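Local coordinates for protein pectinesterase 1 (PDB 1XG2) that hydrolyses the methyl esters of cell-wall pectin through its catalytic beta-helix domain, captured here in complex with a pectinesterase inhibitor protein, at residues A64-G69 with C98-A103; F80-L85 with Q109-R114; G220-E225 with F252-L257; E225-V230 with L257-F262. All coordinates share one frame; numbering follows the deposited sequence.

How the contacts relate
All four contacts join neighbouring coils of one right-handed parallel beta-helix, as two pairs set apart along its length. Contacts 1 and 2 lie with centres 11 Å apart and touch: Thr84 OG1 bonds to Gln100 O at 2.7 Å, and Asn101 ND2 reaches Val111 O at 2.9 Å. Contacts 3 and 4 are closer still, with centres 8 Å apart, and share Glu225 and Leu257. Between the pairs, the centres of contacts 2 and 3 are about 24 Å apart and those of contacts 1 and 3 about 31 Å; contacts 2 and 3 do not touch, their nearest atoms being about 8 Å apart. Gln109 of contact 2 and Arg221 and Trp223 of contact 3, probable substrate-binding residues, stand near the predicted catalytic Asp132 and Asp153.

Contact 1 (A64-G69 with C98-A103); sequences ATTITG and CIQNTA
Strands 65-69 and 98-101 pair in parallel, with Thr66 opposite Cys98 and Thr68 opposite Gln100, as consecutive rungs in one sheet of the right-handed parallel beta-helix; strands 40-43 and 126-128 flank them in that sheet. The backbone bonds alternate in the usual parallel manner. Cys98 N donates to Thr65 O, Ile67 N to Cys98 O at 2.9 Å, and Gln100 N to Ile67 O. The pairing then runs past the end of the second strand, where Thr102 N bonds to Gly69 O at 2.9 Å. The bond from Gly69 N to Gln100 O is longer, 3.2 Å, and more bent, 142° at the hydrogen; Gln100 O also accepts from Thr84 OG1.

Apolar contact is made by two isoleucines, Ile67 and Ile99, which lie side by side and point the same way; CD1 of Ile99 rests 3.8 Å from CG1 of Ile67. On the other face, Cys98 CB lies against Thr66 OG1, while Thr66 CG2 meets the Gln100 chain at CG, 3.6 Å away.

Polar side chains close the end of the contact. Asn101 OD1 accepts from Ala103 N in an Asx turn just where the strand ends, and Asn101 ND2 is held by Val111 O and Leu71 O. Gln100 CG sits between its own backbone N and carbonyl carbon (chi1 62°), which brings the extended chain and its amide alongside Thr68. Thr68 OG1 donates to Gln100 OE1 at 2.8 Å and accepts from a water, 2.7 Å away, that also bonds to Thr102 OG1.

Contact 2 (F80-L85 with Q109-R114); sequences FRSATL and QAVALR
From Ala83 to Leu85 the chain runs parallel to Val111-Leu113, although regular strand pairing begins only with Leu85 beside Leu113. Thr84 N donates to Val111 O over a longish 3.3 Å, Leu85 N to Ala112 O at 3.1 Å, and Arg114 N to Leu85 O at 2.9 Å. Just before this paired region, Val111 N is bonded by a side chain instead, donating to Ser82 OG at 3.0 Å in a nearly straight bond (167°). Ser82 OG is also bonded to Thr79 O. These are successive coils of the parallel beta-helix where the chain enters the sheet containing strands 85-87 and 113-115.

Between the coils, Ala83 CB packs on Val111 CG1 and on Arg114 CB, and the parallel side chains of Leu85 and Leu113 meet through CD2 and CD1, a tight 3.4 Å apart. Arg114 folds back at chi3 (61°) to lay its guanidinium flat over one face of Phe80. The centres are 3.5 Å apart and the planes differ by 13°, a stacked cation-pi pair. The same arginine donates from NE to Phe80 O at 2.9 Å, so both ring and backbone of Phe80 fix the guanidinium; Asn78 of the inhibitor chain packs on Phe80.

Contact 3 (G220-E225 with F252-L257); sequences GRPWKE and FALKTL
The loop bearing Arg221 and Trp223, probable substrate-binding residues of the active-site cleft, is backed by 252-257 through the packing of Pro222 and Glu225. Pro222 is the centre of an inverse gamma turn, and its ring leans on apolar side chains: CB lies 3.7 Å from Ala253 CB, while CG reaches Leu257 CD2, also at 3.7 Å. Leu257 meets the proline obliquely. Beyond this turn, the ring of Phe252 turns its edge to Pro222 O, which lies near the ring plane and 3.4 Å from CE2, while Phe252 CZ meets Glu225 N obliquely at 3.6 Å.

Both segments are loops that precede neighbouring strands, 228-232 and 258-262, of the parallel beta-helix. The chain of 252-257 turns on Ala253 O, which takes two backbone donors, Thr256 N and Leu257 N. This turn points Thr256 toward Glu225, and Thr256 OG1 donates to Glu225 O at a short 2.6 Å, coming from above the carbonyl plane (38° out of it). A water bridges the same pair, donating both to Thr256 OG1 and to Glu225 OE1, the latter at 2.6 Å, at the end of an extended glutamate chain.

Outside the contact, Arg221 NE forms a salt bridge with Asp153, the predicted nucleophile, and Lys224 NZ forms one with Asp117 of the inhibitor chain.

Contact 4 (E225-V230 with L257-F262); sequences EYSRTV and LYYGEF
Ser227 O accepts from Tyr258 N at 2.9 Å and opens the parallel pairing of strands 228-230 and 258-262, whose axes approach to 4.7 Å and diverge by only 6°. Two further backbone bonds continue it: Thr229 N donates to Tyr258 O, and Gly260 N to Thr229 O, each at 3.0 Å. CA-H...O contacts fill in between them, among them Arg228 CA on Tyr258 O and Val230 CA on Gly260 O.

The polar side-chain contact is made by Tyr259. Its hydroxyl lies 2.6 Å from Ser227 OG in a hydrogen bond, with the serine oxygen at the ring edge and near its plane. Ser227 OG is gripped a second time by Gln184 O. A water 2.9 Å from Tyr259 OH also bonds to Thr229 OG1, and so joins the two side chains on this face.

Apolar packing accompanies both tyrosines. The Tyr259 ring passes obliquely by Thr229, with CD1 3.7 Å from Thr229 CB; Leu257 CD1 sits over one face of it, toward the rim, and the ring also stacks with Trp245. Tyr258 lies on the other face of the sheet together with Arg228 and Val230. There Val230 CG2 touches the edge of the Tyr258 ring at CE1, 3.9 Å away, while the guanidinium of Arg228 is bonded to Thr193 O.

With strands 194-198 and 280-283 flanking the pair, this is the rung-on-rung stacking of a parallel beta-helix sheet, close to its C-terminal end.

Contact 1 (A64-G69 with C98-A103)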
loop_
_atom_site.group_PDB
_atom_site.type_symbol
_atom_site.label_atom_id
_atom_site.label_comp_id
_atom_site.label_asym_id
_atom_site.label_seq_id
_atom_site.Cartn_x
_atom_site.Cartn_y
_atom_site.Cartn_z
ATOM N N ALA A 64 -10.291 23.320 1.272
ATOM C CA ALA A 64 -11.676 23.643 1.605
ATOM C C ALA A 64 -12.525 22.508 2.202
ATOM O O ALA A 64 -13.416 22.780 2.993
ATOM C CB ALA A 64 -12.377 24.162 0.356
ATOM N N THR A 65 -12.287 21.268 1.769
ATOM C CA THR A 65 -13.001 20.099 2.272
ATOM C C THR A 65 -12.014 19.193 2.977
ATOM O O THR A 65 -11.027 18.764 2.385
ATOM C CB THR A 65 -13.717 19.319 1.139
ATOM O OG1 THR A 65 -14.721 20.132 0.533
ATOM C CG2 THR A 65 -14.532 18.161 1.707
ATOM N N THR A 66 -12.282 18.906 4.248
ATOM C CA THR A 66 -11.400 18.082 5.067
ATOM C C THR A 66 -12.184 16.949 5.750
ATOM O O THR A 66 -13.219 17.197 6.375
ATOM C CB THR A 66 -10.755 18.955 6.147
ATOM O OG1 THR A 66 -9.895 19.930 5.549
ATOM C CG2 THR A 66 -9.833 18.157 7.013
ATOM N N ILE A 67 -11.687 15.724 5.628
ATOM C CA ILE A 67 -12.163 14.603 6.430
ATOM C C ILE A 67 -11.116 14.401 7.493
ATOM O O ILE A 67 -9.939 14.247 7.170
ATOM C CB ILE A 67 -12.328 13.326 5.582
ATOM C CG1 ILE A 67 -13.056 13.638 4.287
ATOM C CG2 ILE A 67 -13.062 12.232 6.372
ATOM C CD1 ILE A 67 -14.425 14.308 4.448
ATOM N N THR A 68 -11.525 14.397 8.767
ATOM C CA THR A 68 -10.569 14.355 9.860
ATOM C C THR A 68 -10.927 13.318 10.919
ATOM O O THR A 68 -12.091 12.980 11.104
ATOM C CB THR A 68 -10.383 15.763 10.481
ATOM O OG1 THR A 68 -9.292 15.762 11.424
ATOM C CG2 THR A 68 -11.599 16.217 11.261
ATOM N N GLY A 69 -9.884 12.792 11.551
ATOM C CA GLY A 69 -9.996 11.827 12.633
ATOM C C GLY A 69 -8.710 11.831 13.431
ATOM O O GLY A 69 -7.775 12.551 13.086
ATOM N N CYS A 98 -8.953 17.051 1.502
ATOM C CA CYS A 98 -7.911 16.783 2.498
ATOM C C CYS A 98 -8.358 15.608 3.362
ATOM O O CYS A 98 -9.501 15.558 3.770
ATOM C CB CYS A 98 -7.693 18.015 3.394
ATOM S SG CYS A 98 -6.590 17.679 4.798
ATOM N N ILE A 99 -7.466 14.648 3.590
ATOM C CA ILE A 99 -7.664 13.606 4.583
ATOM C C ILE A 99 -6.600 13.831 5.631
ATOM O O ILE A 99 -5.431 13.914 5.316
ATOM C CB ILE A 99 -7.515 12.190 3.988
ATOM C CG1 ILE A 99 -8.375 12.008 2.715
ATOM C CG2 ILE A 99 -7.903 11.134 5.032
ATOM C CD1 ILE A 99 -9.837 12.311 2.878
ATOM N N GLN A 100 -7.011 13.927 6.886
ATOM C CA GLN A 100 -6.066 14.191 7.948
ATOM C C GLN A 100 -6.302 13.349 9.184
ATOM O O GLN A 100 -7.431 12.921 9.478
ATOM C CB GLN A 100 -6.051 15.673 8.311
ATOM C CG GLN A 100 -7.334 16.220 8.825
ATOM C CD GLN A 100 -7.149 17.589 9.542
ATOM O OE1 GLN A 100 -7.939 17.941 10.407
ATOM N NE2 GLN A 100 -6.134 18.345 9.149
ATOM N N ASN A 101 -5.201 13.107 9.883
ATOM C CA ASN A 101 -5.227 12.507 11.208
ATOM C C ASN A 101 -4.500 13.460 12.161
ATOM O O ASN A 101 -3.321 13.762 11.979
ATOM C CB ASN A 101 -4.612 11.108 11.189
ATOM C CG ASN A 101 -4.822 10.367 12.499
ATOM O OD1 ASN A 101 -4.663 10.953 13.581
ATOM N ND2 ASN A 101 -5.206 9.107 12.421
ATOM N N THR A 102 -5.228 13.950 13.164
ATOM C CA THR A 102 -4.725 14.991 14.077
ATOM C C THR A 102 -4.156 14.449 15.387
ATOM O O THR A 102 -3.916 15.216 16.326
ATOM C CB THR A 102 -5.849 15.968 14.427
ATOM O OG1 THR A 102 -6.946 15.255 15.011
ATOM C CG2 THR A 102 -6.436 16.609 13.165
ATOM N N ALA A 103 -3.945 13.145 15.469
ATOM C CA ALA A 103 -3.424 12.538 16.700
ATOM C C ALA A 103 -2.125 13.168 17.186
ATOM O O ALA A 103 -1.950 13.392 18.384
ATOM C CB ALA A 103 -3.253 11.046 16.528
HETATM O O HOH W 1 -9.505 15.296 14.031
#

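Contact 2 (F80-L85 with Q109-R114)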
loop_
_atom_site.group_PDB
_atom_site.type_symbol
_atom_site.label_atom_id
_atom_site.label_comp_id
_atom_site.label_asym_id
_atom_site.label_seq_id
_atom_site.Cartn_x
_atom_site.Cartn_y
_atom_site.Cartn_z
ATOM N N PHE A 80 -3.528 -0.330 10.863
ATOM C CA PHE A 80 -4.428 -0.594 9.748
ATOM C C PHE A 80 -5.789 0.069 9.956
ATOM O O PHE A 80 -6.329 0.660 9.038
ATOM C CB PHE A 80 -4.561 -2.122 9.553
ATOM C CG PHE A 80 -5.416 -2.537 8.383
ATOM C CD1 PHE A 80 -6.751 -2.856 8.558
ATOM C CD2 PHE A 80 -4.865 -2.672 7.118
ATOM C CE1 PHE A 80 -7.536 -3.272 7.479
ATOM C CE2 PHE A 80 -5.634 -3.085 6.036
ATOM C CZ PHE A 80 -6.974 -3.385 6.213
ATOM N N ARG A 81 -6.323 -0.011 11.172
ATOM C CA ARG A 81 -7.660 0.516 11.476
ATOM C C ARG A 81 -7.652 1.963 12.017
ATOM O O ARG A 81 -8.703 2.471 12.413
ATOM C CB ARG A 81 -8.382 -0.404 12.474
ATOM C CG ARG A 81 -8.936 -1.670 11.887
ATOM C CD ARG A 81 -9.718 -2.506 12.910
ATOM N NE ARG A 81 -11.057 -1.941 13.128
ATOM C CZ ARG A 81 -11.814 -2.126 14.217
ATOM N NH1 ARG A 81 -11.399 -2.880 15.235
ATOM N NH2 ARG A 81 -13.007 -1.539 14.287
ATOM N N SER A 82 -6.486 2.606 12.034
ATOM C CA SER A 82 -6.346 3.991 12.493
ATOM C C SER A 82 -6.709 5.036 11.422
ATOM O O SER A 82 -6.876 6.214 11.738
ATOM C CB SER A 82 -4.918 4.270 13.003
ATOM O OG SER A 82 -3.951 4.359 11.950
ATOM N N ALA A 83 -6.846 4.600 10.171
ATOM C CA ALA A 83 -7.084 5.518 9.047
ATOM C C ALA A 83 -8.352 6.364 9.212
ATOM O O ALA A 83 -9.419 5.844 9.487
ATOM C CB ALA A 83 -7.167 4.734 7.754
ATOM N N THR A 84 -8.225 7.668 9.015
ATOM C CA THR A 84 -9.387 8.540 8.893
ATOM C C THR A 84 -10.276 8.099 7.742
ATOM O O THR A 84 -11.487 7.939 7.918
ATOM C CB THR A 84 -8.917 9.993 8.714
ATOM O OG1 THR A 84 -8.304 10.424 9.933
ATOM C CG2 THR A 84 -10.075 10.944 8.491
ATOM N N LEU A 85 -9.673 7.882 6.578
ATOM C CA LEU A 85 -10.358 7.301 5.428
ATOM C C LEU A 85 -9.577 6.090 4.903
ATOM O O LEU A 85 -8.364 6.161 4.726
ATOM C CB LEU A 85 -10.509 8.331 4.313
ATOM C CG LEU A 85 -11.424 7.903 3.140
ATOM C CD1 LEU A 85 -12.220 9.072 2.582
ATOM C CD2 LEU A 85 -10.650 7.290 2.024
ATOM N N GLN A 109 1.935 5.700 15.465
ATOM C CA GLN A 109 1.250 5.446 14.186
ATOM C C GLN A 109 -0.199 5.924 14.199
ATOM O O GLN A 109 -1.023 5.481 15.021
ATOM C CB GLN A 109 1.285 3.963 13.809
ATOM C CG GLN A 109 2.686 3.391 13.669
ATOM C CD GLN A 109 3.133 2.564 14.872
ATOM O OE1 GLN A 109 2.820 2.906 16.021
ATOM N NE2 GLN A 109 3.844 1.492 14.620
ATOM N N ALA A 110 -0.515 6.822 13.267
ATOM C CA ALA A 110 -1.849 7.377 13.161
ATOM C C ALA A 110 -2.086 7.806 11.696
ATOM O O ALA A 110 -1.664 8.877 11.283
ATOM C CB ALA A 110 -1.991 8.551 14.112
ATOM N N VAL A 111 -2.750 6.935 10.946
ATOM C CA VAL A 111 -2.881 7.030 9.494
ATOM C C VAL A 111 -3.971 8.021 9.113
ATOM O O VAL A 111 -5.064 8.012 9.699
ATOM C CB VAL A 111 -3.213 5.636 8.891
ATOM C CG1 VAL A 111 -3.484 5.734 7.348
ATOM C CG2 VAL A 111 -2.112 4.644 9.190
ATOM N N ALA A 112 -3.673 8.887 8.142
ATOM C CA ALA A 112 -4.700 9.713 7.526
ATOM C C ALA A 112 -5.474 8.901 6.488
ATOM O O ALA A 112 -6.667 8.621 6.661
ATOM C CB ALA A 112 -4.098 10.962 6.912
ATOM N N LEU A 113 -4.787 8.484 5.435
ATOM C CA LEU A 113 -5.396 7.714 4.361
ATOM C C LEU A 113 -4.775 6.328 4.224
ATOM O O LEU A 113 -3.557 6.194 4.112
ATOM C CB LEU A 113 -5.223 8.457 3.038
ATOM C CG LEU A 113 -5.738 7.779 1.766
ATOM C CD1 LEU A 113 -7.251 7.687 1.756
ATOM C CD2 LEU A 113 -5.229 8.550 0.561
ATOM N N ARG A 114 -5.621 5.307 4.187
ATOM C CA ARG A 114 -5.194 3.976 3.768
ATOM C C ARG A 114 -5.872 3.607 2.461
ATOM O O ARG A 114 -7.087 3.699 2.323
ATOM C CB ARG A 114 -5.486 2.915 4.817
ATOM C CG ARG A 114 -5.312 1.489 4.303
ATOM C CD ARG A 114 -5.240 0.454 5.404
ATOM N NE ARG A 114 -6.465 0.422 6.200
ATOM C CZ ARG A 114 -7.620 -0.125 5.809
ATOM N NH1 ARG A 114 -7.742 -0.713 4.627
ATOM N NH2 ARG A 114 -8.668 -0.092 6.627
#

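Contact 3 (G220-E225 with F252-L257)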
loop_
_atom_site.group_PDB
_atom_site.type_symbol
_atom_site.label_atom_id
_atom_site.label_comp_id
_atom_site.label_asym_id
_atom_site.label_seq_id
_atom_site.Cartn_x
_atom_site.Cartn_y
_atom_site.Cartn_z
ATOM N N GLY A 220 14.108 7.029 2.880
ATOM C CA GLY A 220 13.445 5.838 3.364
ATOM C C GLY A 220 14.285 4.980 4.288
ATOM O O GLY A 220 15.490 5.211 4.456
ATOM N N ARG A 221 13.616 4.015 4.907
ATOM C CA ARG A 221 14.248 2.943 5.655
ATOM C C ARG A 221 13.488 1.640 5.372
ATOM O O ARG A 221 12.288 1.671 5.083
ATOM C CB ARG A 221 14.297 3.258 7.157
ATOM C CG ARG A 221 12.961 3.537 7.830
ATOM C CD ARG A 221 13.095 3.818 9.319
ATOM N NE ARG A 221 11.814 3.898 9.997
ATOM C CZ ARG A 221 11.656 3.763 11.312
ATOM N NH1 ARG A 221 12.700 3.551 12.119
ATOM N NH2 ARG A 221 10.447 3.824 11.828
ATOM N N PRO A 222 14.204 0.513 5.371
ATOM C CA PRO A 222 13.621 -0.784 4.979
ATOM C C PRO A 222 12.805 -1.492 6.046
ATOM O O PRO A 222 13.318 -2.306 6.809
ATOM C CB PRO A 222 14.850 -1.595 4.561
ATOM C CG PRO A 222 15.970 -1.035 5.411
ATOM C CD PRO A 222 15.656 0.418 5.609
ATOM N N TRP A 223 11.513 -1.182 6.074
ATOM C CA TRP A 223 10.568 -1.801 6.998
ATOM C C TRP A 223 10.620 -3.310 6.817
ATOM O O TRP A 223 10.615 -4.062 7.803
ATOM C CB TRP A 223 9.154 -1.263 6.727
ATOM C CG TRP A 223 8.030 -1.819 7.556
ATOM C CD1 TRP A 223 8.117 -2.418 8.772
ATOM C CD2 TRP A 223 6.630 -1.795 7.222
ATOM N NE1 TRP A 223 6.869 -2.783 9.209
ATOM C CE2 TRP A 223 5.934 -2.404 8.279
ATOM C CE3 TRP A 223 5.900 -1.328 6.127
ATOM C CZ2 TRP A 223 4.545 -2.566 8.275
ATOM C CZ3 TRP A 223 4.521 -1.484 6.120
ATOM C CH2 TRP A 223 3.853 -2.094 7.185
ATOM N N LYS A 224 10.695 -3.750 5.560
ATOM C CA LYS A 224 10.744 -5.181 5.257
ATOM C C LYS A 224 11.933 -5.523 4.392
ATOM O O LYS A 224 12.585 -4.642 3.833
ATOM C CB LYS A 224 9.437 -5.656 4.615
ATOM C CG LYS A 224 8.203 -5.397 5.474
ATOM C CD LYS A 224 8.177 -6.331 6.694
ATOM C CE LYS A 224 7.134 -5.928 7.702
ATOM N NZ LYS A 224 5.844 -6.579 7.424
ATOM N N GLU A 225 12.200 -6.821 4.285
ATOM C CA GLU A 225 13.493 -7.323 3.829
ATOM C C GLU A 225 13.805 -6.975 2.371
ATOM O O GLU A 225 14.969 -6.722 2.015
ATOM C CB GLU A 225 13.533 -8.839 4.030
ATOM C CG GLU A 225 14.920 -9.450 3.964
ATOM C CD GLU A 225 14.905 -10.970 4.152
ATOM O OE1 GLU A 225 15.978 -11.593 4.034
ATOM O OE2 GLU A 225 13.820 -11.534 4.419
ATOM N N PHE A 252 19.828 -5.259 8.877
ATOM C CA PHE A 252 18.610 -5.828 8.290
ATOM C C PHE A 252 18.325 -5.237 6.910
ATOM O O PHE A 252 18.298 -4.014 6.739
ATOM C CB PHE A 252 17.410 -5.593 9.207
ATOM C CG PHE A 252 16.085 -6.035 8.619
ATOM C CD1 PHE A 252 15.774 -7.379 8.503
ATOM C CD2 PHE A 252 15.148 -5.097 8.192
ATOM C CE1 PHE A 252 14.554 -7.782 7.967
ATOM C CE2 PHE A 252 13.924 -5.493 7.659
ATOM C CZ PHE A 252 13.621 -6.823 7.550
ATOM N N ALA A 253 18.173 -6.124 5.929
ATOM C CA ALA A 253 17.684 -5.791 4.589
ATOM C C ALA A 253 18.698 -5.123 3.673
ATOM O O ALA A 253 18.419 -4.927 2.496
ATOM C CB ALA A 253 16.421 -4.927 4.684
ATOM N N LEU A 254 19.882 -4.783 4.178
ATOM C CA LEU A 254 20.762 -3.876 3.439
ATOM C C LEU A 254 21.295 -4.477 2.133
ATOM O O LEU A 254 21.623 -3.746 1.207
ATOM C CB LEU A 254 21.915 -3.380 4.329
ATOM C CG LEU A 254 21.498 -2.647 5.604
ATOM C CD1 LEU A 254 22.711 -2.001 6.269
ATOM C CD2 LEU A 254 20.401 -1.614 5.327
ATOM N N LYS A 255 21.330 -5.800 2.043
ATOM C CA LYS A 255 21.736 -6.484 0.821
ATOM C C LYS A 255 20.574 -6.823 -0.108
ATOM O O LYS A 255 20.789 -7.050 -1.297
ATOM C CB LYS A 255 22.456 -7.792 1.170
ATOM C CG LYS A 255 23.762 -7.639 1.958
ATOM C CD LYS A 255 24.354 -9.036 2.280
ATOM C CE LYS A 255 25.807 -8.966 2.763
ATOM N NZ LYS A 255 26.087 -10.018 3.777
ATOM N N THR A 256 19.356 -6.902 0.434
ATOM C CA THR A 256 18.189 -7.392 -0.319
ATOM C C THR A 256 17.189 -6.298 -0.727
ATOM O O THR A 256 16.377 -6.507 -1.628
ATOM C CB THR A 256 17.450 -8.466 0.495
ATOM O OG1 THR A 256 17.262 -8.017 1.848
ATOM C CG2 THR A 256 18.296 -9.748 0.618
ATOM N N LEU A 257 17.224 -5.155 -0.046
ATOM C CA LEU A 257 16.436 -4.004 -0.475
ATOM C C LEU A 257 16.956 -3.519 -1.833
ATOM O O LEU A 257 18.083 -3.843 -2.244
ATOM C CB LEU A 257 16.472 -2.882 0.588
ATOM C CG LEU A 257 17.831 -2.217 0.890
ATOM C CD1 LEU A 257 18.180 -1.168 -0.143
ATOM C CD2 LEU A 257 17.819 -1.603 2.275
HETATM O O HOH W 2 17.915 -9.813 3.763
#

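Contact 4 (E225-V230 with L257-F262)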
loop_
_atom_site.group_PDB
_atom_site.type_symbol
_atom_site.label_atom_id
_atom_site.label_comp_id
_atom_site.label_asym_id
_atom_site.label_seq_id
_atom_site.Cartn_x
_atom_site.Cartn_y
_atom_site.Cartn_z
ATOM N N GLU A 225 12.200 -6.821 4.285
ATOM C CA GLU A 225 13.493 -7.323 3.829
ATOM C C GLU A 225 13.805 -6.975 2.371
ATOM O O GLU A 225 14.969 -6.722 2.015
ATOM C CB GLU A 225 13.533 -8.839 4.030
ATOM C CG GLU A 225 14.920 -9.450 3.964
ATOM C CD GLU A 225 14.905 -10.970 4.152
ATOM O OE1 GLU A 225 15.978 -11.593 4.034
ATOM O OE2 GLU A 225 13.820 -11.534 4.419
ATOM N N TYR A 226 12.763 -6.972 1.541
ATOM C CA TYR A 226 12.887 -6.615 0.135
ATOM C C TYR A 226 12.274 -5.256 -0.209
ATOM O O TYR A 226 11.739 -5.067 -1.305
ATOM C CB TYR A 226 12.312 -7.738 -0.719
ATOM C CG TYR A 226 13.172 -8.976 -0.612
ATOM C CD1 TYR A 226 13.015 -9.869 0.436
ATOM C CD2 TYR A 226 14.185 -9.213 -1.526
ATOM C CE1 TYR A 226 13.843 -11.008 0.548
ATOM C CE2 TYR A 226 15.002 -10.338 -1.424
ATOM C CZ TYR A 226 14.824 -11.223 -0.388
ATOM O OH TYR A 226 15.638 -12.329 -0.294
ATOM N N SER A 227 12.412 -4.302 0.717
ATOM C CA SER A 227 11.982 -2.916 0.531
ATOM C C SER A 227 12.457 -2.425 -0.828
ATOM O O SER A 227 13.603 -2.640 -1.200
ATOM C CB SER A 227 12.560 -2.021 1.642
ATOM O OG SER A 227 11.937 -0.756 1.695
ATOM N N ARG A 228 11.573 -1.785 -1.580
ATOM C CA ARG A 228 11.903 -1.361 -2.932
ATOM C C ARG A 228 11.315 0.007 -3.242
ATOM O O ARG A 228 10.106 0.156 -3.366
ATOM C CB ARG A 228 11.430 -2.383 -3.954
ATOM C CG ARG A 228 11.776 -2.000 -5.380
ATOM C CD ARG A 228 11.927 -3.164 -6.312
ATOM N NE ARG A 228 10.617 -3.679 -6.660
ATOM C CZ ARG A 228 10.273 -4.128 -7.855
ATOM N NH1 ARG A 228 11.151 -4.176 -8.847
ATOM N NH2 ARG A 228 9.034 -4.560 -8.061
ATOM N N THR A 229 12.203 0.990 -3.377
ATOM C CA THR A 229 11.837 2.376 -3.513
ATOM C C THR A 229 12.802 3.069 -4.461
ATOM O O THR A 229 14.019 2.879 -4.370
ATOM C CB THR A 229 11.886 3.050 -2.141
ATOM O OG1 THR A 229 10.970 2.400 -1.247
ATOM C CG2 THR A 229 11.422 4.497 -2.205
ATOM N N VAL A 230 12.260 3.860 -5.377
ATOM C CA VAL A 230 13.068 4.650 -6.287
ATOM C C VAL A 230 12.543 6.061 -6.333
ATOM O O VAL A 230 11.327 6.297 -6.398
ATOM C CB VAL A 230 13.087 4.065 -7.700
ATOM C CG1 VAL A 230 13.784 5.006 -8.666
ATOM C CG2 VAL A 230 13.772 2.729 -7.688
ATOM N N LEU A 257 17.224 -5.155 -0.046
ATOM C CA LEU A 257 16.436 -4.004 -0.475
ATOM C C LEU A 257 16.956 -3.519 -1.833
ATOM O O LEU A 257 18.083 -3.843 -2.244
ATOM C CB LEU A 257 16.472 -2.882 0.588
ATOM C CG LEU A 257 17.831 -2.217 0.890
ATOM C CD1 LEU A 257 18.180 -1.168 -0.143
ATOM C CD2 LEU A 257 17.819 -1.603 2.275
ATOM N N TYR A 258 16.127 -2.755 -2.537
ATOM C CA TYR A 258 16.533 -2.051 -3.744
ATOM C C TYR A 258 16.050 -0.613 -3.637
ATOM O O TYR A 258 14.853 -0.337 -3.808
ATOM C CB TYR A 258 15.942 -2.691 -5.007
ATOM C CG TYR A 258 16.438 -2.041 -6.283
ATOM C CD1 TYR A 258 15.799 -0.917 -6.821
ATOM C CD2 TYR A 258 17.536 -2.551 -6.959
ATOM C CE1 TYR A 258 16.257 -0.317 -7.996
ATOM C CE2 TYR A 258 18.002 -1.955 -8.141
ATOM C CZ TYR A 258 17.356 -0.846 -8.649
ATOM O OH TYR A 258 17.814 -0.253 -9.801
ATOM N N TYR A 259 16.985 0.283 -3.345
ATOM C CA TYR A 259 16.738 1.706 -3.279
ATOM C C TYR A 259 17.532 2.373 -4.389
ATOM O O TYR A 259 18.745 2.186 -4.489
ATOM C CB TYR A 259 17.150 2.257 -1.911
ATOM C CG TYR A 259 16.208 1.934 -0.765
ATOM C CD1 TYR A 259 14.954 1.367 -0.985
ATOM C CD2 TYR A 259 16.588 2.185 0.553
ATOM C CE1 TYR A 259 14.110 1.068 0.068
ATOM C CE2 TYR A 259 15.737 1.918 1.619
ATOM C CZ TYR A 259 14.502 1.351 1.372
ATOM O OH TYR A 259 13.674 1.074 2.421
ATOM N N GLY A 260 16.856 3.143 -5.223
ATOM C CA GLY A 260 17.497 3.773 -6.359
ATOM C C GLY A 260 17.202 5.243 -6.450
ATOM O O GLY A 260 16.135 5.692 -6.034
ATOM N N GLU A 261 18.165 5.988 -6.990
ATOM C CA GLU A 261 17.987 7.382 -7.355
ATOM C C GLU A 261 18.453 7.608 -8.795
ATOM O O GLU A 261 19.541 7.164 -9.170
ATOM C CB GLU A 261 18.752 8.292 -6.399
ATOM C CG GLU A 261 18.145 8.343 -5.003
ATOM C CD GLU A 261 19.009 9.109 -4.014
ATOM O OE1 GLU A 261 18.997 10.352 -4.066
ATOM O OE2 GLU A 261 19.694 8.468 -3.185
ATOM N N PHE A 262 17.620 8.286 -9.582
ATOM C CA PHE A 262 17.863 8.539 -11.004
ATOM C C PHE A 262 17.558 9.989 -11.332
ATOM O O PHE A 262 16.416 10.421 -11.249
ATOM C CB PHE A 262 16.968 7.624 -11.855
ATOM C CG PHE A 262 17.034 7.861 -13.345
ATOM C CD1 PHE A 262 18.142 7.465 -14.081
ATOM C CD2 PHE A 262 15.968 8.433 -14.020
ATOM C CE1 PHE A 262 18.190 7.656 -15.463
ATOM C CE2 PHE A 262 15.999 8.622 -15.396
ATOM C CZ PHE A 262 17.117 8.229 -16.121
HETATM O O HOH W 3 11.408 2.755 1.710
#